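Local coordinates for putative NADPH:quinone reductase (Bacillus thuringiensis, PDB 3GMS), which probably reduces quinones with NADPH as a member of the medium-chain dehydrogenase/reductase family, at residues A[6-11]-A[20-25]; A[37-42]-A[101-106]; A[91-96]-A[109-114]; A[140-145]-A[214-219]; A[145-150]-A[171-176]. All blocks are in the same frame, centred on the assembly; numbering follows the deposited sequence.

Contact 1 (A[6-11]-A[20-25])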
# COMPACT_ATOMS: atom_id res chain seq x y z
N LYS A 6 -4.08 -22.05 -12.10
CA LYS A 6 -5.10 -21.09 -12.46
C LYS A 6 -4.49 -19.68 -12.32
O LYS A 6 -3.58 -19.47 -11.50
CB LYS A 6 -6.28 -21.23 -11.50
CG LYS A 6 -7.50 -20.43 -11.93
CD LYS A 6 -8.63 -20.56 -10.90
CE LYS A 6 -9.01 -22.02 -10.65
NZ LYS A 6 -10.44 -22.09 -10.25
N LEU A 7 -5.01 -18.73 -13.08
CA LEU A 7 -4.49 -17.35 -13.01
C LEU A 7 -5.55 -16.39 -13.45
O LEU A 7 -6.40 -16.75 -14.26
CB LEU A 7 -3.28 -17.14 -13.91
CG LEU A 7 -3.45 -17.20 -15.43
CD1 LEU A 7 -2.51 -16.22 -16.16
CD2 LEU A 7 -3.16 -18.61 -15.89
N ILE A 8 -5.50 -15.17 -12.92
CA ILE A 8 -6.31 -14.07 -13.44
C ILE A 8 -5.41 -13.22 -14.32
O ILE A 8 -4.31 -12.85 -13.91
CB ILE A 8 -6.88 -13.17 -12.29
CG1 ILE A 8 -7.65 -14.01 -11.26
CG2 ILE A 8 -7.72 -12.06 -12.87
CD1 ILE A 8 -8.75 -14.88 -11.85
N GLN A 9 -5.87 -12.91 -15.54
CA GLN A 9 -5.10 -12.20 -16.54
C GLN A 9 -6.00 -11.18 -17.24
O GLN A 9 -7.22 -11.40 -17.30
CB GLN A 9 -4.62 -13.24 -17.57
CG GLN A 9 -3.66 -12.76 -18.54
CD GLN A 9 -2.62 -13.82 -18.90
OE1 GLN A 9 -1.47 -13.70 -18.53
NE2 GLN A 9 -3.03 -14.84 -19.64
N PHE A 10 -5.42 -10.08 -17.72
CA PHE A 10 -6.09 -9.19 -18.68
C PHE A 10 -5.19 -9.01 -19.88
O PHE A 10 -3.97 -8.92 -19.75
CB PHE A 10 -6.46 -7.82 -18.10
CG PHE A 10 -5.31 -7.07 -17.44
CD1 PHE A 10 -4.72 -5.99 -18.08
CD2 PHE A 10 -4.87 -7.44 -16.16
CE1 PHE A 10 -3.66 -5.30 -17.47
CE2 PHE A 10 -3.81 -6.76 -15.55
CZ PHE A 10 -3.22 -5.68 -16.20
N HIS A 11 -5.81 -8.97 -21.05
CA HIS A 11 -5.09 -8.90 -22.33
C HIS A 11 -5.15 -7.50 -22.91
O HIS A 11 -4.37 -7.18 -23.80
CB HIS A 11 -5.65 -9.92 -23.32
CG HIS A 11 -5.51 -11.33 -22.87
ND1 HIS A 11 -4.52 -12.18 -23.33
CD2 HIS A 11 -6.24 -12.06 -21.98
CE1 HIS A 11 -4.64 -13.35 -22.74
NE2 HIS A 11 -5.68 -13.31 -21.93
N LEU A 20 -10.75 -8.54 -17.05
CA LEU A 20 -10.21 -9.62 -16.25
C LEU A 20 -10.75 -10.98 -16.71
O LEU A 20 -11.97 -11.12 -16.91
CB LEU A 20 -10.48 -9.41 -14.75
CG LEU A 20 -9.73 -8.23 -14.11
CD1 LEU A 20 -10.15 -8.01 -12.69
CD2 LEU A 20 -8.22 -8.45 -14.18
N GLN A 21 -9.87 -11.94 -16.90
CA GLN A 21 -10.29 -13.30 -17.29
C GLN A 21 -9.72 -14.35 -16.36
O GLN A 21 -8.59 -14.21 -15.86
CB GLN A 21 -9.83 -13.65 -18.71
CG GLN A 21 -10.15 -12.61 -19.75
CD GLN A 21 -10.10 -13.16 -21.17
OE1 GLN A 21 -11.01 -12.93 -21.96
NE2 GLN A 21 -9.04 -13.91 -21.49
N VAL A 22 -10.49 -15.41 -16.11
CA VAL A 22 -9.99 -16.54 -15.36
C VAL A 22 -9.44 -17.56 -16.35
O VAL A 22 -10.18 -18.00 -17.24
CB VAL A 22 -11.11 -17.19 -14.50
CG1 VAL A 22 -10.57 -18.40 -13.78
CG2 VAL A 22 -11.73 -16.17 -13.55
N GLU A 23 -8.16 -17.94 -16.22
CA GLU A 23 -7.50 -18.80 -17.20
C GLU A 23 -6.60 -19.83 -16.51
O GLU A 23 -6.46 -19.81 -15.30
CB GLU A 23 -6.65 -17.96 -18.19
CG GLU A 23 -7.43 -16.91 -19.03
CD GLU A 23 -6.54 -15.99 -19.85
OE1 GLU A 23 -5.34 -16.28 -20.00
OE2 GLU A 23 -7.01 -14.96 -20.35
N TYR A 24 -5.99 -20.72 -17.29
CA TYR A 24 -5.11 -21.74 -16.78
C TYR A 24 -3.86 -21.75 -17.61
O TYR A 24 -3.90 -21.43 -18.80
CB TYR A 24 -5.75 -23.13 -16.87
CG TYR A 24 -6.94 -23.32 -15.97
CD1 TYR A 24 -6.77 -23.80 -14.66
CD2 TYR A 24 -8.23 -23.02 -16.41
CE1 TYR A 24 -7.85 -23.97 -13.82
CE2 TYR A 24 -9.32 -23.18 -15.58
CZ TYR A 24 -9.12 -23.66 -14.29
OH TYR A 24 -10.19 -23.83 -13.45
N LYS A 25 -2.73 -22.08 -17.00
CA LYS A 25 -1.47 -22.14 -17.73
C LYS A 25 -0.70 -23.37 -17.32
O LYS A 25 -0.80 -23.83 -16.18
CB LYS A 25 -0.61 -20.90 -17.48
CG LYS A 25 0.05 -20.83 -16.07
CD LYS A 25 0.68 -19.47 -15.77
CE LYS A 25 1.59 -19.50 -14.51
NZ LYS A 25 1.99 -18.11 -14.14
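Lys6 lies alongside Tyr24 and points the same way, with Lys6 CE 3.5 Å from Tyr24 OH. Leu7 N gives its proton to Glu23 O, and Leu7 O takes one from Glu23 N. The Leu7 branch CD2 also rests on CB of Lys25, at 3.8 Å. On the face of Lys6 and Tyr24, Ile8 uses two arms: CD1 meets Val22 CG2 at 3.7 Å, and CG2 meets Leu20 CD2. Gln9 pairs its backbone with Gln21. Its NE2 also reaches Glu23 OE1 at 2.7 Å, well out of the carboxylate plane and with a bent N-H (136°). Phe10 sets CD2 against Leu20 CD2. His11 NE2 meets the syn lone pair of Glu23 OE2 at 2.6 Å, with ring and carboxylate nearly coplanar. Gln21 NE2 holds the same oxygen from its anti side, at 2.6 Å. Three side chains thus fix the rotation of this carboxylate. The whole is a two-stranded antiparallel sheet, strands 4-10 and 20-26, near the N-terminus.

Contact 2 (A[37-42]-A[101-106])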
# COMPACT_ATOMS: atom_id res chain seq x y z
N VAL A 37 5.52 -20.61 -5.15
CA VAL A 37 4.73 -20.48 -3.95
C VAL A 37 3.25 -20.69 -4.27
O VAL A 37 2.70 -20.03 -5.19
CB VAL A 37 4.95 -19.05 -3.36
CG1 VAL A 37 4.04 -18.82 -2.15
CG2 VAL A 37 6.44 -18.86 -2.95
N ARG A 38 2.60 -21.63 -3.57
CA ARG A 38 1.15 -21.82 -3.73
C ARG A 38 0.45 -20.76 -2.86
O ARG A 38 0.56 -20.81 -1.64
CB ARG A 38 0.72 -23.24 -3.31
CG ARG A 38 -0.83 -23.45 -3.28
CD ARG A 38 -1.25 -24.89 -2.83
NE ARG A 38 -0.50 -25.32 -1.63
CZ ARG A 38 -0.88 -25.12 -0.37
NH1 ARG A 38 -2.02 -24.49 -0.09
NH2 ARG A 38 -0.10 -25.56 0.62
N MET A 39 -0.27 -19.82 -3.48
CA MET A 39 -0.93 -18.69 -2.75
C MET A 39 -2.12 -19.13 -1.89
O MET A 39 -2.89 -20.03 -2.26
CB MET A 39 -1.38 -17.63 -3.75
CG MET A 39 -0.20 -16.94 -4.54
SD MET A 39 1.16 -16.32 -3.51
CE MET A 39 0.28 -14.88 -2.79
N LEU A 40 -2.27 -18.47 -0.74
CA LEU A 40 -3.37 -18.71 0.16
C LEU A 40 -4.31 -17.55 0.05
O LEU A 40 -5.49 -17.73 -0.25
CB LEU A 40 -2.87 -18.83 1.60
CG LEU A 40 -1.92 -20.01 1.83
CD1 LEU A 40 -1.20 -19.88 3.17
CD2 LEU A 40 -2.73 -21.31 1.83
N VAL A 41 -3.76 -16.33 0.20
CA VAL A 41 -4.63 -15.14 0.37
C VAL A 41 -3.95 -13.93 -0.27
O VAL A 41 -2.76 -13.70 -0.05
CB VAL A 41 -4.89 -14.82 1.86
CG1 VAL A 41 -5.69 -13.49 2.04
CG2 VAL A 41 -5.57 -15.99 2.59
N ARG A 42 -4.69 -13.16 -1.06
CA ARG A 42 -4.17 -11.82 -1.47
C ARG A 42 -5.26 -10.78 -1.22
O ARG A 42 -6.44 -11.09 -1.46
CB ARG A 42 -3.82 -11.71 -2.98
CG ARG A 42 -3.29 -12.98 -3.63
CD ARG A 42 -4.46 -13.81 -4.14
NE ARG A 42 -4.09 -15.06 -4.82
CZ ARG A 42 -4.72 -16.23 -4.66
NH1 ARG A 42 -5.70 -16.39 -3.77
NH2 ARG A 42 -4.32 -17.29 -5.36
N GLU A 101 -2.76 -18.95 -8.84
CA GLU A 101 -2.68 -20.09 -7.96
C GLU A 101 -1.26 -20.24 -7.45
O GLU A 101 -1.04 -20.51 -6.26
CB GLU A 101 -3.12 -21.34 -8.72
CG GLU A 101 -3.15 -22.62 -7.89
CD GLU A 101 -3.81 -23.79 -8.63
OE1 GLU A 101 -4.29 -23.62 -9.79
OE2 GLU A 101 -3.87 -24.86 -8.00
N TYR A 102 -0.30 -20.09 -8.36
CA TYR A 102 1.11 -20.23 -8.04
C TYR A 102 1.89 -19.01 -8.48
O TYR A 102 1.79 -18.58 -9.63
CB TYR A 102 1.71 -21.43 -8.78
CG TYR A 102 1.04 -22.76 -8.49
CD1 TYR A 102 1.33 -23.45 -7.32
CD2 TYR A 102 0.16 -23.31 -9.41
CE1 TYR A 102 0.74 -24.70 -7.05
CE2 TYR A 102 -0.44 -24.56 -9.16
CZ TYR A 102 -0.14 -25.24 -7.99
OH TYR A 102 -0.67 -26.47 -7.70
N VAL A 103 2.78 -18.52 -7.61
CA VAL A 103 3.56 -17.31 -7.88
C VAL A 103 5.05 -17.62 -7.73
O VAL A 103 5.45 -18.23 -6.74
CB VAL A 103 3.19 -16.18 -6.88
CG1 VAL A 103 4.17 -14.98 -6.99
CG2 VAL A 103 1.74 -15.76 -7.15
N LYS A 104 5.85 -17.20 -8.70
CA LYS A 104 7.32 -17.26 -8.58
C LYS A 104 7.92 -15.90 -8.41
O LYS A 104 7.43 -14.92 -9.00
CB LYS A 104 7.93 -17.88 -9.83
CG LYS A 104 7.38 -19.25 -10.16
CD LYS A 104 8.30 -19.98 -11.15
CE LYS A 104 8.33 -19.34 -12.51
NZ LYS A 104 6.95 -19.02 -12.94
N THR A 105 9.02 -15.83 -7.66
CA THR A 105 9.80 -14.63 -7.55
C THR A 105 11.23 -15.06 -7.18
O THR A 105 11.45 -16.23 -6.82
CB THR A 105 9.27 -13.65 -6.45
OG1 THR A 105 10.01 -12.42 -6.52
CG2 THR A 105 9.45 -14.25 -5.04
N SER A 106 12.16 -14.12 -7.26
CA SER A 106 13.54 -14.38 -6.83
C SER A 106 13.60 -14.67 -5.32
O SER A 106 12.91 -14.02 -4.50
CB SER A 106 14.42 -13.17 -7.19
OG SER A 106 15.63 -13.19 -6.44
O HOH W 1 -3.22 -21.14 -4.81
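Within the GroES-like domain, strands 34-43 and 102-106 pair as antiparallel neighbours of a curled sheet. Val37 and Val103 form a hydrogen-bonded pair, with N to O distances of 2.9 Å from Val37 N to Val103 O and 2.9 Å from Val103 N to Val37 O. Further on, Met39 N donates to Glu101 O at 3.0 Å. A water gives one proton to that same oxygen, at 2.7 Å from Glu101 O, and the other to Met39 O. Beyond it the strand 34-43 has a classic beta bulge, where Leu40 and Val41 both face Val71. With CG anti to its carbonyl carbon (chi1 -64°), Met39 sets CG against Val103 CG2, a tight 3.5 Å; the bend at chi2 keeps SD near the same methyl. Pro92 packs against both side chains. On the other face, Arg38 CB lies 4.0 Å from Tyr102 CE1. Arg42 turns its NH2 to Gln100 O. Glu101 O thus has two donors, and the water carries the link on to Met39 O where direct pairing ends.

Contact 3 (A[91-96]-A[109-114])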
# COMPACT_ATOMS: atom_id res chain seq x y z
N LEU A 91 5.79 -14.19 1.93
CA LEU A 91 5.26 -13.27 0.91
C LEU A 91 6.14 -13.34 -0.34
O LEU A 91 7.32 -12.98 -0.27
CB LEU A 91 5.22 -11.82 1.43
CG LEU A 91 4.72 -11.61 2.85
CD1 LEU A 91 4.83 -10.10 3.22
CD2 LEU A 91 3.28 -12.15 3.08
N PRO A 92 5.60 -13.83 -1.46
CA PRO A 92 6.48 -13.88 -2.64
C PRO A 92 6.42 -12.58 -3.48
O PRO A 92 5.65 -12.48 -4.44
CB PRO A 92 5.93 -15.06 -3.40
CG PRO A 92 4.44 -15.08 -3.09
CD PRO A 92 4.29 -14.52 -1.69
N LEU A 93 7.20 -11.58 -3.09
CA LEU A 93 7.00 -10.21 -3.60
C LEU A 93 7.99 -9.91 -4.73
O LEU A 93 8.95 -10.65 -4.90
CB LEU A 93 7.12 -9.21 -2.45
CG LEU A 93 6.26 -9.49 -1.22
CD1 LEU A 93 6.50 -8.48 -0.08
CD2 LEU A 93 4.75 -9.49 -1.59
N ARG A 94 7.70 -8.86 -5.50
CA ARG A 94 8.59 -8.34 -6.56
C ARG A 94 8.91 -9.37 -7.62
O ARG A 94 10.04 -9.41 -8.16
CB ARG A 94 9.89 -7.77 -5.93
CG ARG A 94 9.62 -6.69 -4.91
CD ARG A 94 10.87 -6.15 -4.18
NE ARG A 94 11.90 -5.64 -5.10
CZ ARG A 94 13.04 -5.11 -4.67
NH1 ARG A 94 13.25 -4.96 -3.36
NH2 ARG A 94 13.97 -4.73 -5.55
N GLY A 95 7.94 -10.23 -7.90
CA GLY A 95 8.06 -11.24 -8.95
C GLY A 95 6.79 -11.17 -9.76
O GLY A 95 6.37 -10.09 -10.22
N GLU A 96 6.17 -12.33 -9.96
CA GLU A 96 4.95 -12.40 -10.74
C GLU A 96 3.75 -11.80 -10.04
O GLU A 96 3.73 -11.67 -8.82
CB GLU A 96 4.62 -13.85 -11.11
CG GLU A 96 5.69 -14.46 -11.99
CD GLU A 96 5.42 -15.92 -12.26
OE1 GLU A 96 4.93 -16.62 -11.35
OE2 GLU A 96 5.71 -16.34 -13.40
N PHE A 109 13.68 -11.82 -2.61
CA PHE A 109 12.54 -10.98 -2.25
C PHE A 109 11.43 -11.78 -1.58
O PHE A 109 10.31 -11.30 -1.44
CB PHE A 109 11.99 -10.29 -3.50
CG PHE A 109 13.04 -9.55 -4.26
CD1 PHE A 109 13.92 -8.68 -3.60
CD2 PHE A 109 13.18 -9.74 -5.64
CE1 PHE A 109 14.94 -8.00 -4.30
CE2 PHE A 109 14.20 -9.07 -6.34
CZ PHE A 109 15.07 -8.20 -5.66
N VAL A 110 11.73 -13.02 -1.22
CA VAL A 110 10.81 -13.84 -0.45
C VAL A 110 10.85 -13.42 1.03
O VAL A 110 11.90 -13.46 1.68
CB VAL A 110 11.15 -15.35 -0.64
CG1 VAL A 110 10.37 -16.17 0.32
CG2 VAL A 110 10.86 -15.80 -2.08
N VAL A 111 9.72 -12.99 1.58
CA VAL A 111 9.66 -12.58 2.98
C VAL A 111 9.07 -13.67 3.88
O VAL A 111 7.88 -13.97 3.79
CB VAL A 111 8.79 -11.28 3.15
CG1 VAL A 111 8.75 -10.84 4.59
CG2 VAL A 111 9.29 -10.14 2.22
N PRO A 112 9.89 -14.24 4.78
CA PRO A 112 9.39 -15.27 5.71
C PRO A 112 8.37 -14.68 6.66
O PRO A 112 8.58 -13.58 7.15
CB PRO A 112 10.66 -15.65 6.51
CG PRO A 112 11.81 -15.29 5.61
CD PRO A 112 11.35 -13.99 4.95
N ILE A 113 7.29 -15.42 6.93
CA ILE A 113 6.26 -14.99 7.87
C ILE A 113 6.23 -15.96 9.08
O ILE A 113 6.19 -17.16 8.88
CB ILE A 113 4.88 -14.96 7.21
CG1 ILE A 113 4.89 -13.92 6.08
CG2 ILE A 113 3.80 -14.64 8.26
CD1 ILE A 113 4.96 -12.44 6.54
N PRO A 114 6.29 -15.44 10.30
CA PRO A 114 6.31 -16.31 11.50
C PRO A 114 4.92 -16.89 11.80
O PRO A 114 3.92 -16.33 11.36
CB PRO A 114 6.76 -15.35 12.61
CG PRO A 114 6.26 -14.03 12.19
CD PRO A 114 6.36 -14.01 10.66
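Leu91 N donates to Val111 O at 2.8 Å, the shortest polar bond here. Val111 N returns a nearly straight bond (174°) to Leu91 O, at 3.0 Å. The two residues form an antiparallel hydrogen-bonded pair between strands 89-92 and 110-112 of the GroES-like domain. On their shared face, Leu91 CB touches Val111 CB. The Leu91 side chain then crosses that of Ile113 at about a right angle, with CG 3.8 Å from Ile113 CD1. Pro92 is the centre of an inverse gamma turn, and the strand ends there. Leu93 still sends CD1 to Val111 CG2, at 4.0 Å, while helix 277-292 covers both through Trp280.

Past the strand, Arg94 and Phe109 make a cation-pi stack. The arginine chain bends at chi3 (55°), which brings its flat end down over the ring. The planes are 17° apart and the centres 3.9 Å apart. CD lies over the same face and adds a CH-pi contact. Arg94 also makes a cation-pi contact with Trp280, so its charge probably interacts with two aromatic residues. The closest pair of atoms in the stack is Arg94 CZ and Phe109 CE1, at 3.5 Å.

Contact 4 (A[140-145]-A[214-219])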
# COMPACT_ATOMS: atom_id res chain seq x y z
N LEU A 140 10.66 11.42 4.58
CA LEU A 140 10.44 12.63 5.38
C LEU A 140 11.36 12.68 6.60
O LEU A 140 11.62 13.76 7.13
CB LEU A 140 8.99 12.75 5.83
CG LEU A 140 7.89 12.83 4.77
CD1 LEU A 140 6.53 12.71 5.47
CD2 LEU A 140 7.95 14.12 3.93
N ASN A 141 11.85 11.52 7.03
CA ASN A 141 12.65 11.38 8.24
C ASN A 141 12.10 12.25 9.39
O ASN A 141 12.79 13.17 9.87
CB ASN A 141 14.10 11.74 7.97
CG ASN A 141 15.00 11.42 9.13
OD1 ASN A 141 14.64 10.63 10.02
ND2 ASN A 141 16.18 12.04 9.15
N LEU A 142 10.87 11.94 9.79
CA LEU A 142 10.16 12.75 10.79
C LEU A 142 10.87 12.67 12.13
O LEU A 142 11.32 11.61 12.57
CB LEU A 142 8.71 12.32 10.94
CG LEU A 142 7.80 12.50 9.70
CD1 LEU A 142 6.53 11.65 9.91
CD2 LEU A 142 7.50 13.98 9.39
N GLN A 143 10.89 13.81 12.80
CA GLN A 143 11.54 13.94 14.09
C GLN A 143 10.49 13.99 15.18
O GLN A 143 9.32 14.26 14.92
CB GLN A 143 12.39 15.24 14.13
CG GLN A 143 13.60 15.22 13.18
CD GLN A 143 14.47 13.98 13.34
OE1 GLN A 143 15.04 13.72 14.40
NE2 GLN A 143 14.59 13.20 12.27
N ARG A 144 10.91 13.69 16.41
CA ARG A 144 10.02 13.80 17.56
C ARG A 144 9.23 15.12 17.55
O ARG A 144 9.79 16.20 17.36
CB ARG A 144 10.81 13.61 18.87
CG ARG A 144 9.95 13.77 20.15
CD ARG A 144 10.77 13.53 21.45
NE ARG A 144 11.07 12.12 21.67
CZ ARG A 144 10.24 11.23 22.22
NH1 ARG A 144 10.61 9.97 22.35
NH2 ARG A 144 9.02 11.60 22.64
N ASN A 145 7.91 15.01 17.67
CA ASN A 145 7.00 16.16 17.71
C ASN A 145 6.74 16.89 16.39
O ASN A 145 6.02 17.90 16.36
CB ASN A 145 7.38 17.13 18.84
CG ASN A 145 7.30 16.48 20.20
OD1 ASN A 145 6.39 15.70 20.48
ND2 ASN A 145 8.27 16.78 21.05
N ALA A 214 2.26 23.11 9.31
CA ALA A 214 2.79 21.79 9.62
C ALA A 214 4.19 21.61 9.05
O ALA A 214 4.60 22.39 8.19
CB ALA A 214 1.86 20.72 9.04
N ASP A 215 4.88 20.57 9.51
CA ASP A 215 6.23 20.25 9.09
C ASP A 215 6.29 19.46 7.80
O ASP A 215 7.21 19.68 7.01
CB ASP A 215 6.97 19.51 10.18
CG ASP A 215 7.11 20.34 11.44
OD1 ASP A 215 7.82 21.37 11.40
OD2 ASP A 215 6.46 19.98 12.45
N ALA A 216 5.34 18.55 7.60
CA ALA A 216 5.33 17.69 6.42
C ALA A 216 3.90 17.33 6.04
O ALA A 216 2.97 17.42 6.87
CB ALA A 216 6.15 16.44 6.68
N ALA A 217 3.70 16.96 4.78
CA ALA A 217 2.37 16.57 4.31
C ALA A 217 2.48 15.43 3.30
O ALA A 217 3.45 15.39 2.51
CB ALA A 217 1.63 17.72 3.69
N ILE A 218 1.52 14.51 3.37
CA ILE A 218 1.45 13.39 2.43
C ILE A 218 0.12 13.48 1.72
O ILE A 218 -0.94 13.35 2.36
CB ILE A 218 1.69 12.02 3.15
CG1 ILE A 218 3.10 12.04 3.77
CG2 ILE A 218 1.51 10.85 2.13
CD1 ILE A 218 3.55 10.73 4.42
N ASP A 219 0.20 13.72 0.42
CA ASP A 219 -0.97 13.88 -0.46
C ASP A 219 -1.23 12.61 -1.29
O ASP A 219 -0.33 12.13 -2.00
CB ASP A 219 -0.74 15.10 -1.34
CG ASP A 219 -1.82 15.31 -2.40
OD1 ASP A 219 -3.01 15.06 -2.15
OD2 ASP A 219 -1.45 15.78 -3.50
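Leu140 and Ile218 cross obliquely, and their terminal methyls do the touching: Leu140 CD1 is 3.7 Å from Ile218 CD1. The same methyl of Leu140 lies 3.9 Å from Ile218 CG1. Leu140 also leans on Ala216, with CD1 3.9 Å from Ala216 CB and CD2 slightly farther from it. Both branches of this leucine therefore work, one shared between two residues and one on the alanine alone. Leu142 comes in beside it. Its CB does not start toward the strand, but with CG anti to the carbonyl carbon (chi1 -64°) the branch CD2 reaches Ala216 CB at 3.9 Å.

The strand 214-219 belongs to the parallel sheet of the Rossmann-type domain. The segment 140-145 is the connection from helix 127-139 into strand 147-150, the strand next to 214-219 in that sheet. Leu148 of that neighbour touches both Leu140 and Ala216, and so extends the apolar patch. Within the connection, Gln143 NE2 donates to Asn141 O at 3.0 Å, from above the carbonyl plane. Asp215 sits where the chain turns a corner. Its OD1 pairs with Arg234 in a salt bridge, and its OD2 takes a hydrogen bond from Val147 N.

Contact 5 (A[145-150]-A[171-176])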
# COMPACT_ATOMS: atom_id res chain seq x y z
N ASN A 145 7.91 15.01 17.67
CA ASN A 145 7.00 16.16 17.71
C ASN A 145 6.74 16.89 16.39
O ASN A 145 6.02 17.90 16.36
CB ASN A 145 7.38 17.13 18.84
CG ASN A 145 7.30 16.48 20.20
OD1 ASN A 145 6.39 15.70 20.48
ND2 ASN A 145 8.27 16.78 21.05
N ASP A 146 7.29 16.40 15.28
CA ASP A 146 6.93 17.00 14.01
C ASP A 146 5.44 16.86 13.79
O ASP A 146 4.80 15.91 14.29
CB ASP A 146 7.66 16.38 12.79
CG ASP A 146 9.11 16.85 12.64
OD1 ASP A 146 9.49 17.90 13.22
OD2 ASP A 146 9.88 16.16 11.93
N VAL A 147 4.89 17.80 13.03
CA VAL A 147 3.50 17.79 12.65
C VAL A 147 3.33 17.33 11.20
O VAL A 147 3.79 18.00 10.26
CB VAL A 147 2.91 19.14 12.83
CG1 VAL A 147 1.45 19.12 12.54
CG2 VAL A 147 3.18 19.60 14.25
N LEU A 148 2.68 16.16 11.03
CA LEU A 148 2.46 15.55 9.71
C LEU A 148 0.98 15.69 9.33
O LEU A 148 0.10 15.40 10.17
CB LEU A 148 2.83 14.05 9.76
CG LEU A 148 2.54 13.29 8.46
CD1 LEU A 148 3.49 13.81 7.39
CD2 LEU A 148 2.72 11.78 8.66
N LEU A 149 0.71 16.17 8.11
CA LEU A 149 -0.63 16.16 7.51
C LEU A 149 -0.74 14.96 6.56
O LEU A 149 0.18 14.74 5.74
CB LEU A 149 -0.87 17.40 6.69
CG LEU A 149 -0.59 18.76 7.38
CD1 LEU A 149 -0.91 19.92 6.46
CD2 LEU A 149 -1.42 18.89 8.69
N VAL A 150 -1.85 14.23 6.63
CA VAL A 150 -2.12 13.13 5.68
C VAL A 150 -3.57 13.25 5.22
O VAL A 150 -4.49 13.16 6.05
CB VAL A 150 -1.90 11.76 6.33
CG1 VAL A 150 -2.21 10.62 5.29
CG2 VAL A 150 -0.44 11.62 6.84
N ARG A 171 3.21 14.08 15.60
CA ARG A 171 1.84 14.51 15.75
C ARG A 171 1.17 14.39 14.39
O ARG A 171 1.60 15.04 13.42
CB ARG A 171 1.83 15.97 16.28
CG ARG A 171 0.45 16.51 16.57
CD ARG A 171 0.48 17.93 17.19
NE ARG A 171 -0.88 18.40 17.44
CZ ARG A 171 -1.30 19.65 17.28
NH1 ARG A 171 -0.43 20.57 16.84
NH2 ARG A 171 -2.57 19.99 17.52
N LEU A 172 0.14 13.54 14.29
CA LEU A 172 -0.61 13.43 13.05
C LEU A 172 -1.87 14.24 13.03
O LEU A 172 -2.75 14.10 13.89
CB LEU A 172 -0.96 11.95 12.72
CG LEU A 172 -1.93 11.79 11.55
CD1 LEU A 172 -1.21 12.00 10.20
CD2 LEU A 172 -2.58 10.41 11.56
N ILE A 173 -1.98 15.09 12.02
CA ILE A 173 -3.24 15.68 11.69
C ILE A 173 -3.84 14.97 10.48
O ILE A 173 -3.42 15.14 9.32
CB ILE A 173 -3.12 17.24 11.49
CG1 ILE A 173 -2.57 17.92 12.77
CG2 ILE A 173 -4.50 17.82 11.01
CD1 ILE A 173 -2.04 19.36 12.56
N ALA A 174 -4.85 14.13 10.76
CA ALA A 174 -5.60 13.43 9.72
C ALA A 174 -6.56 14.35 9.01
O ALA A 174 -7.32 15.09 9.67
CB ALA A 174 -6.40 12.25 10.33
N VAL A 175 -6.53 14.32 7.69
CA VAL A 175 -7.47 15.05 6.84
C VAL A 175 -8.33 14.05 6.08
O VAL A 175 -7.82 13.22 5.32
CB VAL A 175 -6.73 16.00 5.85
CG1 VAL A 175 -7.72 16.79 4.99
CG2 VAL A 175 -5.81 16.93 6.60
N THR A 176 -9.65 14.14 6.28
CA THR A 176 -10.60 13.19 5.73
C THR A 176 -11.72 13.92 4.97
O THR A 176 -11.98 15.12 5.21
CB THR A 176 -11.27 12.33 6.84
OG1 THR A 176 -11.97 13.20 7.75
CG2 THR A 176 -10.25 11.49 7.62
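Val147 has CG1 anti to its amide nitrogen (chi1 -176°), and Ile173 has CG1 anti to its carbonyl carbon (chi1 -58°). The extended chi2 of Ile173 then carries CD1 on to Val147 CG1, at 3.5 Å, a tight contact made obliquely. The two residues lie on adjoining parallel strands of a beta-alpha-beta unit, in which helix 156-168 links strand 147-150 to strand 171-176. This unit is part of the Rossmann-type fold, and the two strands run at 23° to each other.

The backbones are joined by alternating parallel bonds. Arg171 N donates to Asp146 O at 2.8 Å, and Leu148 N donates to Arg171 O. Ile173 N then turns to Leu148 O, again at 2.8 Å. The bond from Val150 N to Ile173 O is longer, 3.2 Å, and Val175 N closes the run on Val150 O.

On the face of Val147, Leu149 lies alongside Ile173 and points the same way. Its CD2 is 3.7 Å from Ile173 CB. Helix 201-208 packs on this face, with Val205 on Leu149 and Leu208 on Ile173. The extended side chain of Arg171 rises off the same face, and its NH1 donates to Leu208 O. The other face carries Leu148, Val150 and Leu172. There Val150 and Leu172 cross at about a right angle, and Val150 CG2 presses on Leu172 CD1 at 3.5 Å.

In the fold
The contacts fall into two groups. Contacts 1, 2 and 3 lie in the N-terminal part, and contacts 4 and 5 in the Rossmann-type part; the centres of contacts 2 and 4 are about 36 Å apart. Contact 1 joins contact 2 through Lys6 N and Glu101 OE1, at 2.8 Å. Contacts 2 and 3 reach the same sheet, with centres about 9 Å apart. They are tied by Thr105 OG1 to Leu93 O, at 2.6 Å, and by the salt bridge of Lys104 with Glu96. Contacts 4 and 5 share Asn145 and have centres about 8 Å apart. Ile218 N meets Leu149 O at 2.7 Å, since strand 147-150 lies between 171-176 and 214-219.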